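Local coordinates for protein tRNA dimethylallyltransferase (Bacillus halodurans, PDB 3EXA) that probably transfers a dimethylallyl group from dimethylallyl diphosphate to adenosine 37 of tRNAs that read codons beginning with uridine, in a magnesium-dependent reaction, at residues A[46-51]-A[213-218]; A[199-204]-A[270-275]; A[222-227]-A[244-249]. All coordinates share one frame; numbering follows the deposited sequence.

Contact 1 of 3, residues A[46-51]-A[213-218]; sequences GTAKIT and DQMVEE
The terminal methyl of M215, a selenomethionine, presses against the backbone of G46 and the side chain of A48, and the contact is built almost wholly on that one carbon. Its closest approach is to the carbonyl of G46, with M215 CE 3.2 Å from G46 O. The carbonyl carbon is nearly as close, M215 CE being 3.5 Å from G46 C, so the methyl lies alongside the C=O group as a whole. The selenium stays farther back, with M215 SE 4.2 Å from G46 O. On the other residue, A48 CB meets M215 CE at 4.0 Å, an apolar contact of ordinary van der Waals length, while A48 N comes within 3.7 Å of M215 CE.

The geometry of M215 explains this reach. Its CB is directed at the loop, CG is anti to the carbonyl carbon (chi1 -58°), and the chain runs straight through chi2 before bending at chi3, which leaves CE as the foremost atom. A48 has a left-handed backbone conformation (phi 49°, psi 46°), and its N and CB both border the methyl. No hydrogen bond links the two segments; the fit depends on shape and dispersion, and the buried surface is a modest 115 Å².

Polar fixing of the loop comes from elsewhere: T47 OG1 bonds to M43 O, and K49 NZ forms salt bridges with D44 and D64. Residues 46-51 belong to the connection between strand 29-33 and helix 52-55, and M215 meets them from the last turns of helix 201-218, touching I45 as well. The following helix, 220-229, contributes E223, which accepts a hydrogen bond from G46 N, so two successive helices hold this loop.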
loop_
_atom_site.group_PDB
_atom_site.type_symbol
_atom_site.label_atom_id
_atom_site.label_comp_id
_atom_site.label_asym_id
_atom_site.label_seq_id
_atom_site.Cartn_x
_atom_site.Cartn_y
_atom_site.Cartn_z
ATOM N N GLY A 46 31.872 20.264 -2.681
ATOM C CA GLY A 46 31.145 19.946 -1.462
ATOM C C GLY A 46 31.016 18.463 -1.167
ATOM O O GLY A 46 30.792 18.073 -0.027
ATOM N N THR A 47 31.160 17.617 -2.177
ATOM C CA THR A 47 31.013 16.195 -1.924
ATOM C C THR A 47 32.334 15.433 -1.927
ATOM O O THR A 47 32.342 14.202 -1.844
ATOM C CB THR A 47 30.057 15.550 -2.938
ATOM O OG1 THR A 47 30.705 15.433 -4.208
ATOM C CG2 THR A 47 28.810 16.405 -3.102
ATOM N N ALA A 48 33.447 16.160 -2.007
ATOM C CA ALA A 48 34.770 15.539 -2.023
ATOM C C ALA A 48 34.797 14.422 -3.056
ATOM O O ALA A 48 35.277 13.316 -2.786
ATOM C CB ALA A 48 35.111 14.986 -0.644
ATOM N N LYS A 49 34.269 14.725 -4.239
ATOM C CA LYS A 49 34.204 13.767 -5.337
ATOM C C LYS A 49 35.598 13.308 -5.750
ATOM O O LYS A 49 36.532 14.112 -5.843
ATOM C CB LYS A 49 33.477 14.399 -6.529
ATOM C CG LYS A 49 33.031 13.406 -7.588
ATOM C CD LYS A 49 32.050 14.041 -8.572
ATOM C CE LYS A 49 30.717 14.372 -7.913
ATOM N NZ LYS A 49 29.843 15.192 -8.793
ATOM N N ILE A 50 35.736 12.009 -5.994
ATOM C CA ILE A 50 37.016 11.452 -6.409
ATOM C C ILE A 50 37.379 11.955 -7.802
ATOM O O ILE A 50 36.522 12.069 -8.674
ATOM C CB ILE A 50 36.987 9.903 -6.443
ATOM C CG1 ILE A 50 38.330 9.378 -6.961
ATOM C CG2 ILE A 50 35.865 9.416 -7.351
ATOM C CD1 ILE A 50 38.491 7.881 -6.864
ATOM N N THR A 51 38.655 12.246 -8.011
ATOM C CA THR A 51 39.106 12.734 -9.303
ATOM C C THR A 51 39.552 11.587 -10.206
ATOM O O THR A 51 39.832 10.487 -9.734
ATOM C CB THR A 51 40.270 13.714 -9.130
ATOM O OG1 THR A 51 41.379 13.035 -8.527
ATOM C CG2 THR A 51 39.845 14.880 -8.239
ATOM N N ASP A 213 38.248 23.458 5.203
ATOM C CA ASP A 213 38.954 24.625 4.728
ATOM C C ASP A 213 39.294 24.375 3.262
ATOM O O ASP A 213 39.114 25.254 2.417
ATOM C CB ASP A 213 40.240 24.852 5.523
ATOM C CG ASP A 213 40.003 24.935 7.016
ATOM O OD1 ASP A 213 38.970 25.487 7.450
ATOM O OD2 ASP A 213 40.878 24.452 7.767
ATOM N N GLN A 214 39.781 23.176 2.952
ATOM C CA GLN A 214 40.121 22.863 1.563
ATOM C C GLN A 214 38.943 23.158 0.644
ATOM O O GLN A 214 39.121 23.749 -0.417
ATOM C CB GLN A 214 40.504 21.398 1.410
ATOM C CG GLN A 214 41.981 21.132 1.305
ATOM C CD GLN A 214 42.262 19.642 1.316
ATOM O OE1 GLN A 214 41.675 18.886 0.535
ATOM N NE2 GLN A 214 43.151 19.208 2.204
HETATM N N MSE A 215 37.748 22.743 1.051
HETATM C CA MSE A 215 36.560 22.988 0.246
HETATM C C MSE A 215 36.321 24.484 0.080
HETATM O O MSE A 215 35.961 24.945 -1.004
HETATM C CB MSE A 215 35.320 22.364 0.886
HETATM C CG MSE A 215 35.411 20.874 1.105
HETATM SE SE MSE A 215 33.830 20.125 1.918
HETATM C CE MSE A 215 33.803 18.459 0.919
ATOM N N VAL A 216 36.510 25.242 1.153
ATOM C CA VAL A 216 36.301 26.674 1.069
ATOM C C VAL A 216 37.327 27.270 0.119
ATOM O O VAL A 216 36.999 28.136 -0.678
ATOM C CB VAL A 216 36.418 27.339 2.439
ATOM C CG1 VAL A 216 36.258 28.837 2.298
ATOM C CG2 VAL A 216 35.360 26.774 3.367
ATOM N N GLU A 217 38.561 26.788 0.198
ATOM C CA GLU A 217 39.631 27.273 -0.661
ATOM C C GLU A 217 39.381 26.968 -2.130
ATOM O O GLU A 217 39.640 27.812 -2.983
ATOM C CB GLU A 217 40.976 26.667 -0.237
ATOM C CG GLU A 217 41.508 27.191 1.099
ATOM C CD GLU A 217 42.922 26.706 1.413
ATOM O OE1 GLU A 217 43.805 26.796 0.530
ATOM O OE2 GLU A 217 43.154 26.252 2.552
ATOM N N GLU A 218 38.876 25.771 -2.426
ATOM C CA GLU A 218 38.610 25.360 -3.810
ATOM C C GLU A 218 37.391 26.027 -4.423
ATOM O O GLU A 218 37.254 26.063 -5.641
ATOM C CB GLU A 218 38.439 23.844 -3.886
ATOM C CG GLU A 218 39.744 23.080 -3.798
ATOM C CD GLU A 218 39.552 21.645 -3.350
ATOM O OE1 GLU A 218 40.566 20.930 -3.218
ATOM O OE2 GLU A 218 38.392 21.227 -3.123
#

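Contact 2 of 3, residues A[199-204]-A[270-275]; sequences MERDVL and YAKRQL
With chi1 at 178° the L204 chain extends from its helix, and chi2 (72°) turns CD2 to L275 and A271 on the facing helix; R201 also starts out extended but then bends at both chi2 and chi3, folding its guanidinium round to K272. These torsions create two separate touching points. At the first, the leucines reach toward each other tip to tip, with L204 CD2 4.1 Å from L275 CD1. The same methyl, L204 CD2, is 4.4 Å from A271 CB, so it faces residues one helical turn apart on helix 256-279.

At the second, the R201 and K272 side chains cross obliquely, and the contact is made by the aliphatic root of the lysine: R201 NH1 is 4.1 Å from K272 CG. K272 turns at chi3 (63°) and leads its ammonium away from R201, leaving R201 NH1 and K272 NZ 7.2 Å apart. R201 NH1 also makes a weak hydrogen bond to Y205 OH, whose residue in turn packs against K272.

The backbones keep their distance, L204 CA and A271 CA being 8.9 Å apart, and no hydrogen bond crosses. Side chains alone bridge the helices, buried at the leucines and open to solvent at R201.

Both leucines stand beside the loop of residues 10-17: between nearest atoms, the side chain of L275 lies about 3 Å from that of P11, and that of L204 about 4 Å from that of V14. Those loop residues fit the Walker A pattern of the P-loop NTPase clan and are predicted to bind ATP, while by similarity 272-279 interact with tRNA. The contact thus joins helices 201-218 and 256-279 at the side of the probable nucleotide-binding loop.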
loop_
_atom_site.group_PDB
_atom_site.type_symbol
_atom_site.label_atom_id
_atom_site.label_comp_id
_atom_site.label_asym_id
_atom_site.label_seq_id
_atom_site.Cartn_x
_atom_site.Cartn_y
_atom_site.Cartn_z
HETATM N N MSE A 199 40.647 5.612 12.747
HETATM C CA MSE A 199 41.764 6.480 13.059
HETATM C C MSE A 199 41.521 7.109 14.424
HETATM O O MSE A 199 40.378 7.225 14.863
HETATM C CB MSE A 199 41.841 7.559 11.984
HETATM C CG MSE A 199 43.195 8.194 11.769
HETATM SE SE MSE A 199 43.098 9.451 10.271
HETATM C CE MSE A 199 43.412 8.240 8.807
ATOM N N GLU A 200 42.600 7.503 15.090
ATOM C CA GLU A 200 42.517 8.139 16.401
ATOM C C GLU A 200 41.616 9.376 16.339
ATOM O O GLU A 200 41.652 10.132 15.366
ATOM C CB GLU A 200 43.925 8.521 16.879
ATOM C CG GLU A 200 44.627 7.417 17.666
ATOM C CD GLU A 200 46.147 7.581 17.736
ATOM O OE1 GLU A 200 46.632 8.717 17.954
ATOM O OE2 GLU A 200 46.855 6.561 17.585
ATOM N N ARG A 201 40.810 9.561 17.385
ATOM C CA ARG A 201 39.851 10.671 17.513
ATOM C C ARG A 201 40.337 12.033 17.030
ATOM O O ARG A 201 39.863 12.559 16.019
ATOM C CB ARG A 201 39.410 10.802 18.983
ATOM C CG ARG A 201 38.234 11.754 19.241
ATOM C CD ARG A 201 36.975 11.337 18.468
ATOM N NE ARG A 201 36.509 9.984 18.794
ATOM C CZ ARG A 201 35.545 9.334 18.138
ATOM N NH1 ARG A 201 34.924 9.896 17.107
ATOM N NH2 ARG A 201 35.200 8.109 18.509
ATOM N N ASP A 202 41.271 12.602 17.783
ATOM C CA ASP A 202 41.827 13.917 17.494
ATOM C C ASP A 202 42.410 14.080 16.098
ATOM O O ASP A 202 42.255 15.131 15.476
ATOM C CB ASP A 202 42.889 14.260 18.534
ATOM C CG ASP A 202 42.326 14.322 19.935
ATOM O OD1 ASP A 202 43.111 14.553 20.878
ATOM O OD2 ASP A 202 41.097 14.142 20.094
ATOM N N VAL A 203 43.092 13.046 15.617
ATOM C CA VAL A 203 43.705 13.071 14.296
ATOM C C VAL A 203 42.629 13.173 13.226
ATOM O O VAL A 203 42.692 14.040 12.363
ATOM C CB VAL A 203 44.568 11.796 14.067
ATOM C CG1 VAL A 203 44.997 11.694 12.621
ATOM C CG2 VAL A 203 45.809 11.847 14.955
ATOM N N LEU A 204 41.638 12.290 13.303
ATOM C CA LEU A 204 40.534 12.262 12.358
ATOM C C LEU A 204 39.797 13.600 12.282
ATOM O O LEU A 204 39.442 14.064 11.191
ATOM C CB LEU A 204 39.545 11.162 12.747
ATOM C CG LEU A 204 38.324 11.101 11.823
ATOM C CD1 LEU A 204 38.757 10.533 10.491
ATOM C CD2 LEU A 204 37.214 10.249 12.431
ATOM N N TYR A 270 28.983 13.865 11.940
ATOM C CA TYR A 270 28.554 12.875 10.963
ATOM C C TYR A 270 29.560 11.728 10.832
ATOM O O TYR A 270 29.180 10.598 10.526
ATOM C CB TYR A 270 28.324 13.563 9.616
ATOM C CG TYR A 270 27.887 12.644 8.504
ATOM C CD1 TYR A 270 28.823 12.040 7.667
ATOM C CD2 TYR A 270 26.537 12.382 8.283
ATOM C CE1 TYR A 270 28.425 11.197 6.633
ATOM C CE2 TYR A 270 26.127 11.540 7.257
ATOM C CZ TYR A 270 27.074 10.952 6.437
ATOM O OH TYR A 270 26.671 10.109 5.429
ATOM N N ALA A 271 30.839 12.018 11.065
ATOM C CA ALA A 271 31.865 10.984 10.991
ATOM C C ALA A 271 31.667 10.067 12.195
ATOM O O ALA A 271 31.660 8.843 12.067
ATOM C CB ALA A 271 33.265 11.609 11.031
ATOM N N LYS A 272 31.497 10.673 13.368
ATOM C CA LYS A 272 31.290 9.915 14.599
ATOM C C LYS A 272 30.076 8.985 14.473
ATOM O O LYS A 272 30.069 7.889 15.029
ATOM C CB LYS A 272 31.091 10.880 15.776
ATOM C CG LYS A 272 30.853 10.217 17.128
ATOM C CD LYS A 272 30.370 11.252 18.147
ATOM C CE LYS A 272 29.014 11.841 17.715
ATOM N NZ LYS A 272 28.515 12.975 18.559
ATOM N N ARG A 273 29.055 9.425 13.742
ATOM C CA ARG A 273 27.863 8.620 13.557
ATOM C C ARG A 273 28.093 7.511 12.547
ATOM O O ARG A 273 27.549 6.419 12.684
ATOM C CB ARG A 273 26.692 9.495 13.113
ATOM C CG ARG A 273 25.722 9.770 14.239
ATOM C CD ARG A 273 24.972 11.076 14.079
ATOM N NE ARG A 273 24.169 11.322 15.271
ATOM C CZ ARG A 273 24.662 11.375 16.507
ATOM N NH1 ARG A 273 23.854 11.600 17.535
ATOM N NH2 ARG A 273 25.964 11.214 16.716
ATOM N N GLN A 274 28.901 7.782 11.534
ATOM C CA GLN A 274 29.172 6.769 10.531
ATOM C C GLN A 274 30.000 5.636 11.129
ATOM O O GLN A 274 29.798 4.466 10.803
ATOM C CB GLN A 274 29.881 7.397 9.332
ATOM C CG GLN A 274 28.938 8.189 8.442
ATOM C CD GLN A 274 28.109 7.293 7.535
ATOM O OE1 GLN A 274 28.640 6.687 6.598
ATOM N NE2 GLN A 274 26.805 7.195 7.813
ATOM N N LEU A 275 30.923 5.991 12.019
ATOM C CA LEU A 275 31.776 5.012 12.686
ATOM C C LEU A 275 30.939 4.140 13.618
ATOM O O LEU A 275 31.094 2.918 13.649
ATOM C CB LEU A 275 32.872 5.728 13.481
ATOM C CG LEU A 275 34.251 5.799 12.813
ATOM C CD1 LEU A 275 35.086 6.911 13.428
ATOM C CD2 LEU A 275 34.944 4.455 12.988
#

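Contact 3 of 3, residues A[222-227]-A[244-249]; sequences DEAKKL and KEMYDY
Within 222-227 the ring of Y247 meets backbone atoms; its ring partner is Y228 of the same helix, 220-229, in an edge-to-face (T-shaped) arrangement. A224 O stands oblique to the ring, 4.1 Å from Y247 CE2. The phenolic end goes deeper: Y247 OH is 3.5 Å from the carbonyl carbon L227 C and 3.7 Å from L227 CB, so it lies against the backbone and root of that leucine. V238 touches the Y247 side chain from a loop.

Beside the ring, A224 and M246, a selenomethionine, form the point of nearest backbone approach, A224 CA and M246 CA being 6.6 Å apart. A224 CB meets M246 CB at 3.7 Å, both bonds from the backbone being directed across the gap. M246 then bends at chi2 (-55°) and again at chi3, taking its selenium and methyl away from A224; the residue also packs on A259 of helix 256-279. The axes of the two segments approach to 9.7 Å and cross at -73°.

All four touching residues are buried, yet no hydrogen bond joins the segments. The hydroxyl of Y247 is satisfied by I232 O, in the connection between the helices, and its approach to L227 is van der Waals contact. The chemistry is therefore that of an apolar helix crossing with one buried hydroxyl, whose hydrogen bond ties helix 244-251 to the connection leading into it.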
loop_
_atom_site.group_PDB
_atom_site.type_symbol
_atom_site.label_atom_id
_atom_site.label_comp_id
_atom_site.label_asym_id
_atom_site.label_seq_id
_atom_site.Cartn_x
_atom_site.Cartn_y
_atom_site.Cartn_z
ATOM N N ASP A 222 31.226 29.240 -3.959
ATOM C CA ASP A 222 30.826 29.486 -5.338
ATOM C C ASP A 222 29.943 28.356 -5.825
ATOM O O ASP A 222 28.933 28.591 -6.486
ATOM C CB ASP A 222 32.047 29.581 -6.247
ATOM C CG ASP A 222 32.802 30.862 -6.060
ATOM O OD1 ASP A 222 32.185 31.938 -6.290
ATOM O OD2 ASP A 222 33.998 30.793 -5.690
ATOM N N GLU A 223 30.341 27.128 -5.491
ATOM C CA GLU A 223 29.612 25.933 -5.884
ATOM C C GLU A 223 28.193 25.966 -5.336
ATOM O O GLU A 223 27.254 25.569 -6.024
ATOM C CB GLU A 223 30.339 24.673 -5.390
ATOM C CG GLU A 223 29.699 23.373 -5.863
ATOM C CD GLU A 223 30.409 22.133 -5.356
ATOM O OE1 GLU A 223 30.451 21.919 -4.125
ATOM O OE2 GLU A 223 30.930 21.364 -6.190
ATOM N N ALA A 224 28.037 26.438 -4.103
ATOM C CA ALA A 224 26.715 26.533 -3.476
ATOM C C ALA A 224 25.922 27.629 -4.181
ATOM O O ALA A 224 24.767 27.423 -4.553
ATOM C CB ALA A 224 26.853 26.858 -1.976
ATOM N N LYS A 225 26.543 28.791 -4.372
ATOM C CA LYS A 225 25.870 29.903 -5.042
ATOM C C LYS A 225 25.313 29.535 -6.404
ATOM O O LYS A 225 24.265 30.044 -6.804
ATOM C CB LYS A 225 26.805 31.107 -5.193
ATOM C CG LYS A 225 27.149 31.799 -3.888
ATOM C CD LYS A 225 28.105 32.967 -4.105
ATOM C CE LYS A 225 27.499 34.060 -4.960
ATOM N NZ LYS A 225 28.537 35.073 -5.291
ATOM N N LYS A 226 25.998 28.664 -7.132
ATOM C CA LYS A 226 25.497 28.274 -8.445
ATOM C C LYS A 226 24.212 27.451 -8.304
ATOM O O LYS A 226 23.248 27.684 -9.026
ATOM C CB LYS A 226 26.565 27.488 -9.211
ATOM C CG LYS A 226 27.817 28.299 -9.539
ATOM C CD LYS A 226 28.832 27.461 -10.313
ATOM C CE LYS A 226 30.070 28.268 -10.679
ATOM N NZ LYS A 226 31.099 27.444 -11.378
ATOM N N LEU A 227 24.189 26.501 -7.373
ATOM C CA LEU A 227 22.995 25.690 -7.161
ATOM C C LEU A 227 21.868 26.556 -6.615
ATOM O O LEU A 227 20.695 26.355 -6.930
ATOM C CB LEU A 227 23.281 24.572 -6.170
ATOM C CG LEU A 227 24.289 23.526 -6.654
ATOM C CD1 LEU A 227 24.598 22.582 -5.513
ATOM C CD2 LEU A 227 23.724 22.761 -7.849
ATOM N N LYS A 244 23.930 22.615 3.032
ATOM C CA LYS A 244 22.907 23.277 3.826
ATOM C C LYS A 244 23.498 24.426 4.648
ATOM O O LYS A 244 22.879 25.471 4.775
ATOM C CB LYS A 244 22.175 22.272 4.734
ATOM C CG LYS A 244 22.958 21.769 5.922
ATOM C CD LYS A 244 22.138 20.808 6.793
ATOM C CE LYS A 244 23.071 20.145 7.818
ATOM N NZ LYS A 244 22.404 19.203 8.764
ATOM N N GLU A 245 24.704 24.258 5.175
ATOM C CA GLU A 245 25.308 25.324 5.956
ATOM C C GLU A 245 25.491 26.574 5.104
ATOM O O GLU A 245 25.216 27.693 5.549
ATOM C CB GLU A 245 26.650 24.890 6.517
ATOM C CG GLU A 245 26.564 23.718 7.479
ATOM C CD GLU A 245 26.507 22.367 6.793
ATOM O OE1 GLU A 245 26.842 22.273 5.585
ATOM O OE2 GLU A 245 26.147 21.384 7.480
HETATM N N MSE A 246 25.954 26.392 3.877
HETATM C CA MSE A 246 26.136 27.532 2.995
HETATM C C MSE A 246 24.774 28.164 2.680
HETATM O O MSE A 246 24.655 29.386 2.591
HETATM C CB MSE A 246 26.850 27.106 1.708
HETATM C CG MSE A 246 28.291 26.664 1.928
HETATM SE SE MSE A 246 29.398 28.010 2.840
HETATM C CE MSE A 246 29.604 27.107 4.557
ATOM N N TYR A 247 23.739 27.346 2.530
ATOM C CA TYR A 247 22.423 27.896 2.243
ATOM C C TYR A 247 21.925 28.818 3.366
ATOM O O TYR A 247 21.303 29.849 3.099
ATOM C CB TYR A 247 21.416 26.780 1.969
ATOM C CG TYR A 247 21.301 26.405 0.506
ATOM C CD1 TYR A 247 20.049 26.241 -0.081
ATOM C CD2 TYR A 247 22.431 26.212 -0.294
ATOM C CE1 TYR A 247 19.910 25.895 -1.422
ATOM C CE2 TYR A 247 22.300 25.859 -1.647
ATOM C CZ TYR A 247 21.025 25.704 -2.198
ATOM O OH TYR A 247 20.846 25.369 -3.523
ATOM N N ASP A 248 22.182 28.467 4.621
ATOM C CA ASP A 248 21.770 29.358 5.707
ATOM C C ASP A 248 22.516 30.679 5.549
ATOM O O ASP A 248 21.947 31.750 5.757
ATOM C CB ASP A 248 22.089 28.755 7.077
ATOM C CG ASP A 248 21.105 27.685 7.478
ATOM O OD1 ASP A 248 19.890 27.975 7.567
ATOM O OD2 ASP A 248 21.540 26.542 7.707
ATOM N N TYR A 249 23.796 30.603 5.193
ATOM C CA TYR A 249 24.594 31.811 4.989
ATOM C C TYR A 249 23.995 32.643 3.852
ATOM O O TYR A 249 23.770 33.845 3.999
ATOM C CB TYR A 249 26.049 31.459 4.641
ATOM C CG TYR A 249 26.792 32.604 3.977
ATOM C CD1 TYR A 249 27.081 33.775 4.683
ATOM C CD2 TYR A 249 27.166 32.537 2.628
ATOM C CE1 TYR A 249 27.717 34.852 4.069
ATOM C CE2 TYR A 249 27.804 33.612 2.002
ATOM C CZ TYR A 249 28.073 34.766 2.733
ATOM O OH TYR A 249 28.689 35.843 2.146
#

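In the fold
Contacts 1 and 2 share helix 201-218: its start serves contact 2 and its end contact 1, with contact centres about 19 Å apart. Contact 3 joins helices 220-229 and 244-251, the latter followed in the chain by helix 256-279 of contact 2; its centre is about 13 Å from that of contact 1, which it touches, and about 25 Å from that of contact 2. Along the chain, contacts 1 and 2 interleave, whereas contact 3 follows contact 1 and is nested inside the loop closed by contact 2. Helix 201-218 is thereby joined both to helix 256-279, near the P-loop residues, and to the loop after strand 29-33.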